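Local structure of penicillin-binding protein 2B (Streptococcus pneumoniae, 2WAD) at residues Q78-T83 with P213-S218; A322-Y327 with R667-L672; Q411-Q416 with V448-L453. The protein cross-links the peptides of adjacent glycan strands in cell-wall peptidoglycan as a transpeptidase of the elongation machinery, and is a target of penicillin. All blocks are in the same frame, centred on the assembly; numbering follows the deposited sequence.

Contact 1 (Q78-T83 with P213-S218); sequences QVVSFT and PGISIS
Pro213 meets Phe82 where the loop 213-214 leads into a strand: its carbonyl O lies 3.4 Å from Phe82 CE1, at the edge of the ring and in its plane. Gly214 follows with a positive phi of 93°, and its backbone passes close to the same ring, Gly214 C lying 3.8 Å from Phe82 CD1. Its carbonyl accepts from Thr83 N, which sits above the carbonyl plane, and also from a water at 2.6 Å from Gly214 O. With Ile215 the regular antiparallel ladder begins. Ile215 and Phe82 form a non-hydrogen-bonded pair, and the isoleucine brings CD1 to 3.8 Å from Phe82 CD1, while also touching Val80 CG1. The side chains of Phe82 and Ile215 cross at about a right angle. Ser216 pairs with Ser81 through two backbone bonds, the straighter being Ser81 N to Ser216 O (2.8 Å, 172° at the hydrogen). Ile217 then repeats the apolar pattern opposite Val80, its CD1 lying 3.9 Å from Val80 CG2; helix 199-208 packs on both residues through Ile205. Ser218 closes the ladder with a second hydrogen-bonded pair, to Val79, and turns OG between its backbone N and carbonyl carbon (chi1 71°), where it meets Ser81 OG at 3.0 Å in a hydrogen bond that either hydroxyl could donate. Alternation thus divides the chemistry of this three-stranded sheet, in which strand 72-83 is central: Val80, Phe82, Ile215 and Ile217 give an oily face lying against helices 90-100 and 199-208, whereas on the other face, which Val79 shares, Ser81 and Ser218 join their hydroxyls diagonally, Ser216 OG has a weak bond to the water, and the backbone bonds fix the register.

Contact 2 (A322-Y327 with R667-L672); sequences ALLKSY and RDIINL
Leu323 and Ile669 carry the apolar part of this meeting between helices 314-334 and 661-676, whose local axes run nearly antiparallel (152°) and come no closer than 11.1 Å. With so wide a spacing, side chains rather than backbones bridge the gap. Leu323 reaches across with CG anti to the backbone N (chi1 -173°), and its CD2 branch lodges 3.5 Å from Ile669 CG1, against Asp668 CB, and 4.0 Å from Leu672 CD1. Deeper in, Leu324 CD1 approaches Ile669 CD1 more loosely, where both side chains rest on Ala345 of strand 342-348.

The polar part centres on Asp668. Tyr327 OH donates to Asp668 OD1 over 2.7 Å, meeting it from above the carboxylate plane; the acceptor lies at the edge of the ring, and ring and carboxylate are turned 48° apart. The other oxygen is held by Arg667 side-on: NE (2.9 Å from Asp668 OD2) and NH2 both reach Asp668 OD2 from the same face of the carboxylate, and that oxygen lies in the guanidinium plane. A water links Arg667 NH2 to Tyr327 OH, while Arg667 NH1 bonds to Ala603 O.

Each carboxylate oxygen therefore has its own donor group, which fixes the rotation of Asp668, and the neighbouring arginine would be expected to stabilise its negative charge. The phenol anchors one helix to an ion pair belonging wholly to the other.

Contact 3 (Q411-Q416 with V448-L453); sequences QPIVFQ and VVQTAL. Unlike the reference sequence in segment 411-416: Pro412 (reference Ser). Unlike the reference sequence in segment 448-453: Val448 (reference Met).
Ile413 and Val449 bring the two backbones nearest, with their CA atoms 7.7 Å apart, where an extended piece of loop, 411-416, passes beside helix 445-455. The gap widens towards Phe415 and Leu453, at 10.5 Å between CA atoms. Alternate loop residues, Gln411, Ile413 and Phe415, supply the contacts, and on the helix Val449 and Leu453, one turn apart, receive the apolar ones. Val449 directs CG1 at the loop by setting it anti to the backbone N (chi1 170°), which puts that methyl 3.7 Å from Ile413 CG2 and 3.9 Å from Phe415 CZ. The phenylalanine meets the helix with its rim: Val449 CG1 and Leu453 CD2 both lie near the ring plane, the latter 4.1 Å from Phe415 CE1. Ile413 CG2 of the same loop lies over one ring face. Beyond this cluster Ile413 CD1 touches CG of Gln450, whose NE2 bonds to Thr409 O and Ala446 O; Gln411 NE2 comes to 3.5 Å from Gln450 OE1, the amide planes 78° apart. Val449, about 10 Å by side chain from Ser386, inferred to form the acyl-ester intermediate, also touches Ile513 of helix 509-515, and Phe509 meets Phe415 edge-to-face, so that the loop and both helices share one apolar layer.

Three ways of joining distant parts of a chain appear here. Contact 1 is a strand pair in the dimerisation domain, about 77 Å between centres from contact 3 and on the other side of the chain's centre; backbone bonds dominate it. Contacts 2 and 3 both belong to the transpeptidase domain, 37 Å apart between centres, yet share no helix or strand. Contact 2, partly buried between two helices, mixes leucine and isoleucine packing with an ion pair reached by a tyrosine hydroxyl. Contact 3, a loop against a helix, is buried and chiefly apolar. Contact 1 is likewise partly buried, but sets an apolar face against one bearing serines and Val79.

Contact 1 (Q78-T83 with P213-S218)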
loop_
_atom_site.group_PDB
_atom_site.type_symbol
_atom_site.label_atom_id
_atom_site.label_comp_id
_atom_site.label_asym_id
_atom_site.label_seq_id
_atom_site.Cartn_x
_atom_site.Cartn_y
_atom_site.Cartn_z
ATOM N N GLN A 78 -16.490 -19.991 -18.838
ATOM C CA GLN A 78 -17.637 -20.888 -18.747
ATOM C C GLN A 78 -17.409 -21.910 -17.640
ATOM O O GLN A 78 -16.295 -22.399 -17.482
ATOM C CB GLN A 78 -17.883 -21.587 -20.081
ATOM C CG GLN A 78 -18.166 -20.619 -21.209
ATOM C CD GLN A 78 -19.489 -20.912 -21.870
ATOM O OE1 GLN A 78 -20.553 -20.645 -21.301
ATOM N NE2 GLN A 78 -19.437 -21.478 -23.075
ATOM N N VAL A 79 -18.459 -22.232 -16.889
ATOM C CA VAL A 79 -18.314 -22.938 -15.617
ATOM C C VAL A 79 -19.501 -23.874 -15.382
ATOM O O VAL A 79 -20.605 -23.598 -15.844
ATOM C CB VAL A 79 -18.196 -21.905 -14.459
ATOM C CG1 VAL A 79 -18.813 -22.404 -13.178
ATOM C CG2 VAL A 79 -16.737 -21.498 -14.217
ATOM N N VAL A 80 -19.281 -24.988 -14.690
ATOM C CA VAL A 80 -20.401 -25.783 -14.190
ATOM C C VAL A 80 -20.931 -25.164 -12.898
ATOM O O VAL A 80 -20.168 -25.000 -11.942
ATOM C CB VAL A 80 -20.040 -27.261 -13.946
ATOM C CG1 VAL A 80 -21.246 -28.005 -13.369
ATOM C CG2 VAL A 80 -19.604 -27.913 -15.247
ATOM N N SER A 81 -22.222 -24.824 -12.886
ATOM C CA SER A 81 -22.863 -24.206 -11.724
ATOM C C SER A 81 -23.845 -25.192 -11.109
ATOM O O SER A 81 -24.462 -25.972 -11.840
ATOM C CB SER A 81 -23.645 -22.955 -12.122
ATOM O OG SER A 81 -22.807 -21.821 -12.159
ATOM N N PHE A 82 -23.986 -25.140 -9.783
ATOM C CA PHE A 82 -24.991 -25.934 -9.077
ATOM C C PHE A 82 -25.902 -25.054 -8.240
ATOM O O PHE A 82 -25.438 -24.284 -7.407
ATOM C CB PHE A 82 -24.339 -26.976 -8.177
ATOM C CG PHE A 82 -25.325 -27.850 -7.447
ATOM C CD1 PHE A 82 -26.235 -28.626 -8.147
ATOM C CD2 PHE A 82 -25.333 -27.905 -6.058
ATOM C CE1 PHE A 82 -27.130 -29.443 -7.484
ATOM C CE2 PHE A 82 -26.236 -28.723 -5.384
ATOM C CZ PHE A 82 -27.135 -29.491 -6.100
ATOM N N THR A 83 -27.201 -25.172 -8.472
ATOM C CA THR A 83 -28.196 -24.451 -7.695
ATOM C C THR A 83 -28.892 -25.473 -6.813
ATOM O O THR A 83 -29.453 -26.433 -7.324
ATOM C CB THR A 83 -29.204 -23.797 -8.638
ATOM O OG1 THR A 83 -28.578 -22.638 -9.192
ATOM C CG2 THR A 83 -30.483 -23.387 -7.903
ATOM N N PRO A 213 -30.670 -32.436 -11.757
ATOM C CA PRO A 213 -31.263 -31.303 -11.049
ATOM C C PRO A 213 -30.241 -30.304 -10.518
ATOM O O PRO A 213 -29.278 -30.685 -9.845
ATOM C CB PRO A 213 -32.023 -31.971 -9.893
ATOM C CG PRO A 213 -32.382 -33.320 -10.443
ATOM C CD PRO A 213 -31.232 -33.725 -11.312
ATOM N N GLY A 214 -30.448 -29.028 -10.831
ATOM C CA GLY A 214 -29.637 -27.990 -10.238
ATOM C C GLY A 214 -28.453 -27.653 -11.119
ATOM O O GLY A 214 -27.909 -26.551 -11.040
ATOM N N ILE A 215 -28.052 -28.594 -11.970
ATOM C CA ILE A 215 -26.816 -28.414 -12.730
ATOM C C ILE A 215 -27.023 -27.692 -14.056
ATOM O O ILE A 215 -27.959 -27.974 -14.795
ATOM C CB ILE A 215 -26.061 -29.737 -12.955
ATOM C CG1 ILE A 215 -25.482 -30.234 -11.629
ATOM C CG2 ILE A 215 -24.941 -29.530 -13.985
ATOM C CD1 ILE A 215 -24.242 -29.463 -11.213
ATOM N N SER A 216 -26.132 -26.756 -14.351
ATOM C CA SER A 216 -26.217 -26.040 -15.612
ATOM C C SER A 216 -24.845 -25.446 -15.929
ATOM O O SER A 216 -23.978 -25.364 -15.060
ATOM C CB SER A 216 -27.282 -24.940 -15.541
ATOM O OG SER A 216 -26.740 -23.739 -15.000
ATOM N N ILE A 217 -24.643 -25.065 -17.185
ATOM C CA ILE A 217 -23.456 -24.296 -17.559
ATOM C C ILE A 217 -23.817 -22.823 -17.443
ATOM O O ILE A 217 -24.919 -22.424 -17.803
ATOM C CB ILE A 217 -23.008 -24.614 -19.010
ATOM C CG1 ILE A 217 -22.542 -26.071 -19.149
ATOM C CG2 ILE A 217 -21.928 -23.649 -19.471
ATOM C CD1 ILE A 217 -21.225 -26.369 -18.450
ATOM N N SER A 218 -22.908 -22.022 -16.901
ATOM C CA SER A 218 -23.010 -20.568 -16.981
ATOM C C SER A 218 -21.614 -19.955 -16.948
ATOM O O SER A 218 -20.605 -20.666 -16.976
ATOM C CB SER A 218 -23.912 -20.006 -15.875
ATOM O OG SER A 218 -23.293 -20.095 -14.606
HETATM O O HOH W 1 -27.118 -24.162 -11.699
#

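Contact 2 (A322-Y327 with R667-L672)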
loop_
_atom_site.group_PDB
_atom_site.type_symbol
_atom_site.label_atom_id
_atom_site.label_comp_id
_atom_site.label_asym_id
_atom_site.label_seq_id
_atom_site.Cartn_x
_atom_site.Cartn_y
_atom_site.Cartn_z
ATOM N N ALA A 322 12.246 4.933 -15.613
ATOM C CA ALA A 322 13.374 4.938 -16.558
ATOM C C ALA A 322 14.507 5.812 -16.060
ATOM O O ALA A 322 15.675 5.411 -16.110
ATOM C CB ALA A 322 12.925 5.378 -17.982
ATOM N N LEU A 323 14.163 6.999 -15.567
ATOM C CA LEU A 323 15.155 7.915 -15.004
ATOM C C LEU A 323 15.931 7.226 -13.876
ATOM O O LEU A 323 17.179 7.185 -13.882
ATOM C CB LEU A 323 14.454 9.185 -14.498
ATOM C CG LEU A 323 15.320 10.353 -14.024
ATOM C CD1 LEU A 323 16.018 10.961 -15.259
ATOM C CD2 LEU A 323 14.452 11.383 -13.328
ATOM N N LEU A 324 15.197 6.661 -12.912
ATOM C CA LEU A 324 15.866 6.049 -11.756
ATOM C C LEU A 324 16.765 4.914 -12.234
ATOM O O LEU A 324 17.869 4.714 -11.746
ATOM C CB LEU A 324 14.875 5.527 -10.709
ATOM C CG LEU A 324 14.472 6.398 -9.522
ATOM C CD1 LEU A 324 14.246 7.861 -9.871
ATOM C CD2 LEU A 324 13.241 5.765 -8.836
ATOM N N LYS A 325 16.273 4.159 -13.201
ATOM C CA LYS A 325 17.060 3.063 -13.715
ATOM C C LYS A 325 18.291 3.584 -14.481
ATOM O O LYS A 325 19.400 3.064 -14.341
ATOM C CB LYS A 325 16.170 2.146 -14.564
ATOM C CG LYS A 325 16.618 0.691 -14.476
ATOM C CD LYS A 325 15.839 -0.233 -15.389
ATOM C CE LYS A 325 16.420 -1.638 -15.253
ATOM N NZ LYS A 325 15.694 -2.646 -16.087
ATOM N N SER A 326 18.110 4.649 -15.244
ATOM C CA SER A 326 19.242 5.277 -15.915
ATOM C C SER A 326 20.340 5.782 -14.956
ATOM O O SER A 326 21.513 5.393 -15.054
ATOM C CB SER A 326 18.739 6.381 -16.853
ATOM O OG SER A 326 19.851 7.087 -17.369
ATOM N N TYR A 327 19.961 6.630 -14.002
ATOM C CA TYR A 327 20.885 7.043 -12.961
ATOM C C TYR A 327 21.501 5.915 -12.132
ATOM O O TYR A 327 22.713 5.887 -11.885
ATOM C CB TYR A 327 20.242 8.081 -12.025
ATOM C CG TYR A 327 20.267 9.506 -12.518
ATOM C CD1 TYR A 327 21.357 10.339 -12.258
ATOM C CD2 TYR A 327 19.193 10.032 -13.238
ATOM C CE1 TYR A 327 21.358 11.650 -12.695
ATOM C CE2 TYR A 327 19.188 11.337 -13.669
ATOM C CZ TYR A 327 20.270 12.144 -13.398
ATOM O OH TYR A 327 20.244 13.455 -13.830
ATOM N N ARG A 667 15.567 17.258 -9.772
ATOM C CA ARG A 667 15.357 18.255 -10.822
ATOM C C ARG A 667 14.763 17.620 -12.064
ATOM O O ARG A 667 13.841 18.156 -12.679
ATOM C CB ARG A 667 16.738 18.822 -11.168
ATOM C CG ARG A 667 16.751 19.781 -12.367
ATOM C CD ARG A 667 18.193 19.965 -12.811
ATOM N NE ARG A 667 18.661 18.749 -13.483
ATOM C CZ ARG A 667 19.928 18.360 -13.507
ATOM N NH1 ARG A 667 20.835 19.085 -12.865
ATOM N NH2 ARG A 667 20.280 17.252 -14.160
ATOM N N ASP A 668 15.324 16.486 -12.473
ATOM C CA ASP A 668 14.895 15.888 -13.728
ATOM C C ASP A 668 13.485 15.321 -13.588
ATOM O O ASP A 668 12.768 15.235 -14.588
ATOM C CB ASP A 668 15.827 14.763 -14.162
ATOM C CG ASP A 668 17.157 15.260 -14.702
ATOM O OD1 ASP A 668 18.013 14.397 -14.962
ATOM O OD2 ASP A 668 17.376 16.478 -14.840
ATOM N N ILE A 669 13.114 14.877 -12.387
ATOM C CA ILE A 669 11.725 14.476 -12.160
ATOM C C ILE A 669 10.811 15.690 -12.237
ATOM O O ILE A 669 9.713 15.607 -12.790
ATOM C CB ILE A 669 11.491 13.738 -10.818
ATOM C CG1 ILE A 669 12.151 12.355 -10.839
ATOM C CG2 ILE A 669 9.986 13.584 -10.533
ATOM C CD1 ILE A 669 12.364 11.731 -9.449
ATOM N N ILE A 670 11.252 16.811 -11.675
ATOM C CA ILE A 670 10.450 18.025 -11.760
ATOM C C ILE A 670 10.283 18.479 -13.214
ATOM O O ILE A 670 9.171 18.827 -13.628
ATOM C CB ILE A 670 10.965 19.135 -10.806
ATOM C CG1 ILE A 670 10.701 18.691 -9.356
ATOM C CG2 ILE A 670 10.259 20.486 -11.050
ATOM C CD1 ILE A 670 11.127 19.668 -8.311
ATOM N N ASN A 671 11.367 18.482 -13.989
ATOM C CA ASN A 671 11.289 18.896 -15.394
ATOM C C ASN A 671 10.384 17.917 -16.136
ATOM O O ASN A 671 9.609 18.319 -16.993
ATOM C CB ASN A 671 12.660 18.850 -16.081
ATOM C CG ASN A 671 13.547 20.021 -15.734
ATOM O OD1 ASN A 671 13.078 21.054 -15.274
ATOM N ND2 ASN A 671 14.844 19.888 -16.027
ATOM N N LEU A 672 10.489 16.625 -15.830
ATOM C CA LEU A 672 9.650 15.639 -16.524
ATOM C C LEU A 672 8.188 15.969 -16.305
ATOM O O LEU A 672 7.383 15.964 -17.237
ATOM C CB LEU A 672 9.944 14.211 -16.081
ATOM C CG LEU A 672 11.119 13.507 -16.772
ATOM C CD1 LEU A 672 11.597 12.271 -16.014
ATOM C CD2 LEU A 672 10.828 13.172 -18.249
HETATM O O HOH W 2 22.555 15.575 -14.241
#

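Contact 3 (Q411-Q416 with V448-L453)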
loop_
_atom_site.group_PDB
_atom_site.type_symbol
_atom_site.label_atom_id
_atom_site.label_comp_id
_atom_site.label_asym_id
_atom_site.label_seq_id
_atom_site.Cartn_x
_atom_site.Cartn_y
_atom_site.Cartn_z
ATOM N N GLN A 411 30.856 26.508 14.288
ATOM C CA GLN A 411 32.130 26.080 14.873
ATOM C C GLN A 411 32.020 24.573 15.097
ATOM O O GLN A 411 30.906 24.031 15.138
ATOM C CB GLN A 411 32.340 26.782 16.226
ATOM C CG GLN A 411 31.120 26.614 17.138
ATOM C CD GLN A 411 31.153 27.493 18.375
ATOM O OE1 GLN A 411 32.205 27.664 18.981
ATOM N NE2 GLN A 411 30.002 28.057 18.750
ATOM N N PRO A 412 33.163 23.884 15.231
ATOM C CA PRO A 412 33.066 22.470 15.591
ATOM C C PRO A 412 32.380 22.381 16.952
ATOM O O PRO A 412 32.540 23.282 17.758
ATOM C CB PRO A 412 34.522 22.000 15.707
ATOM C CG PRO A 412 35.381 23.116 15.123
ATOM C CD PRO A 412 34.551 24.371 15.140
ATOM N N ILE A 413 31.630 21.315 17.210
ATOM C CA ILE A 413 30.888 21.210 18.445
ATOM C C ILE A 413 31.600 20.143 19.242
ATOM O O ILE A 413 31.745 19.024 18.774
ATOM C CB ILE A 413 29.441 20.736 18.221
ATOM C CG1 ILE A 413 28.661 21.687 17.301
ATOM C CG2 ILE A 413 28.770 20.400 19.548
ATOM C CD1 ILE A 413 28.777 23.150 17.621
ATOM N N VAL A 414 32.069 20.507 20.429
ATOM C CA VAL A 414 32.901 19.612 21.225
ATOM C C VAL A 414 32.298 19.389 22.608
ATOM O O VAL A 414 32.302 20.299 23.442
ATOM C CB VAL A 414 34.353 20.162 21.372
ATOM C CG1 VAL A 414 35.215 19.117 22.080
ATOM C CG2 VAL A 414 34.947 20.458 20.000
ATOM N N PHE A 415 31.764 18.195 22.832
ATOM C CA PHE A 415 31.174 17.824 24.114
ATOM C C PHE A 415 32.116 16.787 24.725
ATOM O O PHE A 415 32.664 15.971 23.981
ATOM C CB PHE A 415 29.834 17.087 23.909
ATOM C CG PHE A 415 28.765 17.873 23.184
ATOM C CD1 PHE A 415 28.260 19.061 23.703
ATOM C CD2 PHE A 415 28.228 17.381 21.999
ATOM C CE1 PHE A 415 27.259 19.778 23.041
ATOM C CE2 PHE A 415 27.222 18.075 21.334
ATOM C CZ PHE A 415 26.718 19.269 21.853
ATOM N N GLN A 416 32.262 16.792 26.054
ATOM C CA GLN A 416 32.929 15.703 26.778
ATOM C C GLN A 416 32.312 14.364 26.396
ATOM O O GLN A 416 31.093 14.215 26.396
ATOM C CB GLN A 416 32.797 15.859 28.304
ATOM C CG GLN A 416 33.419 17.136 28.847
ATOM C CD GLN A 416 34.916 17.191 28.605
ATOM O OE1 GLN A 416 35.575 16.150 28.596
ATOM N NE2 GLN A 416 35.463 18.400 28.408
ATOM N N VAL A 448 22.248 23.136 13.871
ATOM C CA VAL A 448 21.200 22.235 14.317
ATOM C C VAL A 448 21.583 21.477 15.585
ATOM O O VAL A 448 20.712 21.079 16.344
ATOM C CB VAL A 448 20.743 21.216 13.240
ATOM C CG1 VAL A 448 19.912 21.902 12.146
ATOM C CG2 VAL A 448 21.913 20.426 12.667
ATOM N N VAL A 449 22.873 21.238 15.783
ATOM C CA VAL A 449 23.371 20.628 17.002
ATOM C C VAL A 449 23.254 21.602 18.191
ATOM O O VAL A 449 22.834 21.219 19.283
ATOM C CB VAL A 449 24.817 20.116 16.825
ATOM C CG1 VAL A 449 25.397 19.723 18.166
ATOM C CG2 VAL A 449 24.838 18.890 15.914
ATOM N N GLN A 450 23.603 22.864 17.985
ATOM C CA GLN A 450 23.356 23.902 18.984
ATOM C C GLN A 450 21.866 24.092 19.259
ATOM O O GLN A 450 21.465 24.183 20.400
ATOM C CB GLN A 450 24.013 25.228 18.570
ATOM C CG GLN A 450 25.519 25.240 18.761
ATOM C CD GLN A 450 26.185 26.517 18.258
ATOM O OE1 GLN A 450 26.619 27.349 19.058
ATOM N NE2 GLN A 450 26.306 26.662 16.934
ATOM N N THR A 451 21.032 24.103 18.226
ATOM C CA THR A 451 19.588 24.096 18.422
ATOM C C THR A 451 19.088 22.939 19.275
ATOM O O THR A 451 18.332 23.187 20.218
ATOM C CB THR A 451 18.802 24.096 17.098
ATOM O OG1 THR A 451 19.122 25.271 16.347
ATOM C CG2 THR A 451 17.305 24.085 17.363
ATOM N N ALA A 452 19.479 21.702 18.950
ATOM C CA ALA A 452 19.084 20.542 19.770
ATOM C C ALA A 452 19.547 20.639 21.231
ATOM O O ALA A 452 18.780 20.373 22.154
ATOM C CB ALA A 452 19.589 19.214 19.166
ATOM N N LEU A 453 20.816 20.956 21.464
ATOM C CA LEU A 453 21.261 21.147 22.847
ATOM C C LEU A 453 20.317 22.122 23.573
ATOM O O LEU A 453 20.009 21.945 24.743
ATOM C CB LEU A 453 22.706 21.652 22.883
ATOM C CG LEU A 453 23.335 21.821 24.269
ATOM C CD1 LEU A 453 23.593 20.464 24.902
ATOM C CD2 LEU A 453 24.616 22.627 24.195
#